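Local coordinates for protein carboxylesterase (Uncultured bacterium, PDB 5GMX) that hydrolyses carboxylic esters as a family VIII carboxylesterase with a beta-lactamase-like fold and also acts on oxyimino cephalosporins, at residues T16-A21 with I44-W49. Sequence-based numbering, arbitrary orientation.
Sequences TKVRDA and IVVDLW
Arg19 and Leu48 are the residues whose CA atoms come nearest each other, 7.5 Å apart, as the first turns of helix 16-27 lie against one face of strand 43-51. Leu48 reaches the helix with one methyl: its CD1 stands 3.7 Å from Arg19 CA and 4.0 Å from Arg19 CG, so it meets the helix backbone and the root of the arginine chain together, the two side chains crossing at about a right angle. With CG anti to the backbone N (chi1 -176°), Arg19 runs extended as far as NE, which takes its guanidinium group clear of the leucine methyls; its NH2 makes a long, weak ion pair with Glu6. Val18 and Val46, whose CA-CB bonds both point across the interface, meet more loosely, CG1 to CG1 at 4.4 Å. Cys11 touches Arg19, Val46 and Leu48, while Val18 also packs on Phe36 and on Ala383 of helix 374-385. Helix 16-27 thus covers the strand 43-51 end of the antiparallel sheet beside the C-terminal helix, as in the alpha/beta domain of the beta-lactamase fold. No hydrogen bond joins the segments, and only 150 Å² is buried: methyl contacts and the aliphatic part of an arginine hold this apolar packing, with the charge lying beyond them.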
loop_
_atom_site.group_PDB
_atom_site.type_symbol
_atom_site.label_atom_id
_atom_site.label_comp_id
_atom_site.label_asym_id
_atom_site.label_seq_id
_atom_site.Cartn_x
_atom_site.Cartn_y
_atom_site.Cartn_z
ATOM N N THR A 16 19.213 -17.584 -5.737
ATOM C CA THR A 16 20.438 -17.063 -5.121
ATOM C C THR A 16 20.814 -15.667 -5.607
ATOM O O THR A 16 21.266 -14.835 -4.815
ATOM C CB THR A 16 21.640 -18.009 -5.395
ATOM O OG1 THR A 16 21.335 -19.317 -4.907
ATOM C CG2 THR A 16 22.912 -17.506 -4.721
ATOM N N LYS A 17 20.607 -15.403 -6.895
ATOM C CA LYS A 17 20.906 -14.093 -7.463
ATOM C C LYS A 17 20.167 -12.987 -6.703
ATOM O O LYS A 17 20.742 -11.937 -6.391
ATOM C CB LYS A 17 20.559 -14.059 -8.954
ATOM C CG LYS A 17 21.475 -14.952 -9.796
ATOM C CD LYS A 17 21.051 -15.011 -11.257
ATOM C CE LYS A 17 21.505 -16.320 -11.907
ATOM N NZ LYS A 17 22.991 -16.501 -11.914
ATOM N N VAL A 18 18.905 -13.248 -6.373
ATOM C CA VAL A 18 18.115 -12.278 -5.625
ATOM C C VAL A 18 18.810 -11.970 -4.311
ATOM O O VAL A 18 19.002 -10.796 -3.963
ATOM C CB VAL A 18 16.691 -12.782 -5.348
ATOM C CG1 VAL A 18 15.893 -11.727 -4.582
ATOM C CG2 VAL A 18 16.005 -13.151 -6.650
ATOM N N ARG A 19 19.242 -13.028 -3.617
ATOM C CA ARG A 19 19.935 -12.857 -2.348
ATOM C C ARG A 19 21.125 -11.930 -2.547
ATOM O O ARG A 19 21.293 -10.947 -1.807
ATOM C CB ARG A 19 20.401 -14.201 -1.790
ATOM C CG ARG A 19 21.045 -14.097 -0.414
ATOM C CD ARG A 19 21.542 -15.446 0.073
ATOM N NE ARG A 19 21.996 -15.398 1.459
ATOM C CZ ARG A 19 23.098 -14.773 1.874
ATOM N NH1 ARG A 19 23.876 -14.125 1.010
ATOM N NH2 ARG A 19 23.420 -14.791 3.161
ATOM N N ASP A 20 21.896 -12.207 -3.601
ATOM C CA ASP A 20 23.065 -11.398 -3.921
ATOM C C ASP A 20 22.671 -9.944 -4.134
ATOM O O ASP A 20 23.271 -9.045 -3.532
ATOM C CB ASP A 20 23.789 -11.952 -5.154
ATOM C CG ASP A 20 24.378 -13.346 -4.914
ATOM O OD1 ASP A 20 24.593 -13.714 -3.735
ATOM O OD2 ASP A 20 24.633 -14.073 -5.901
ATOM N N ALA A 21 21.624 -9.715 -4.928
ATOM C CA ALA A 21 21.198 -8.344 -5.192
ATOM C C ALA A 21 20.853 -7.666 -3.869
ATOM O O ALA A 21 21.284 -6.536 -3.615
ATOM C CB ALA A 21 20.025 -8.310 -6.142
ATOM N N ILE A 44 6.136 -18.692 -0.224
ATOM C CA ILE A 44 7.312 -17.852 0.013
ATOM C C ILE A 44 8.604 -18.636 -0.261
ATOM O O ILE A 44 8.836 -19.682 0.342
ATOM C CB ILE A 44 7.339 -17.308 1.455
ATOM C CG1 ILE A 44 6.193 -16.310 1.672
ATOM C CG2 ILE A 44 8.688 -16.663 1.766
ATOM C CD1 ILE A 44 6.373 -14.975 0.918
ATOM N N VAL A 45 9.442 -18.130 -1.163
ATOM C CA VAL A 45 10.670 -18.830 -1.525
ATOM C C VAL A 45 11.906 -17.982 -1.249
ATOM O O VAL A 45 13.030 -18.485 -1.245
ATOM C CB VAL A 45 10.658 -19.257 -3.010
ATOM C CG1 VAL A 45 9.529 -20.250 -3.272
ATOM C CG2 VAL A 45 10.535 -18.045 -3.923
ATOM N N VAL A 46 11.698 -16.687 -1.034
ATOM C CA VAL A 46 12.760 -15.813 -0.542
ATOM C C VAL A 46 12.235 -14.996 0.639
ATOM O O VAL A 46 11.155 -14.410 0.572
ATOM C CB VAL A 46 13.298 -14.857 -1.624
ATOM C CG1 VAL A 46 14.452 -14.034 -1.068
ATOM C CG2 VAL A 46 13.743 -15.629 -2.854
ATOM N N ASP A 47 13.002 -14.978 1.721
ATOM C CA ASP A 47 12.626 -14.289 2.944
ATOM C C ASP A 47 13.912 -13.820 3.621
ATOM O O ASP A 47 14.545 -14.576 4.354
ATOM C CB ASP A 47 11.810 -15.223 3.847
ATOM C CG ASP A 47 11.407 -14.580 5.172
ATOM O OD1 ASP A 47 11.614 -13.359 5.348
ATOM O OD2 ASP A 47 10.854 -15.301 6.036
ATOM N N LEU A 48 14.292 -12.575 3.359
ATOM C CA LEU A 48 15.591 -12.054 3.753
ATOM C C LEU A 48 15.488 -10.752 4.538
ATOM O O LEU A 48 14.548 -9.977 4.363
ATOM C CB LEU A 48 16.465 -11.822 2.517
ATOM C CG LEU A 48 16.769 -13.021 1.619
ATOM C CD1 LEU A 48 17.453 -12.542 0.355
ATOM C CD2 LEU A 48 17.613 -14.083 2.339
ATOM N N TRP A 49 16.464 -10.513 5.402
ATOM C CA TRP A 49 16.591 -9.205 6.038
ATOM C C TRP A 49 18.049 -8.962 6.386
ATOM O O TRP A 49 18.890 -9.852 6.224
ATOM C CB TRP A 49 15.693 -9.089 7.279
ATOM C CG TRP A 49 16.015 -10.058 8.373
ATOM C CD1 TRP A 49 16.818 -9.841 9.468
ATOM C CD2 TRP A 49 15.561 -11.412 8.472
ATOM N NE1 TRP A 49 16.878 -10.979 10.244
ATOM C CE2 TRP A 49 16.119 -11.958 9.653
ATOM C CE3 TRP A 49 14.727 -12.212 7.682
ATOM C CZ2 TRP A 49 15.875 -13.276 10.057
ATOM C CZ3 TRP A 49 14.483 -13.527 8.086
ATOM C CH2 TRP A 49 15.059 -14.043 9.260
#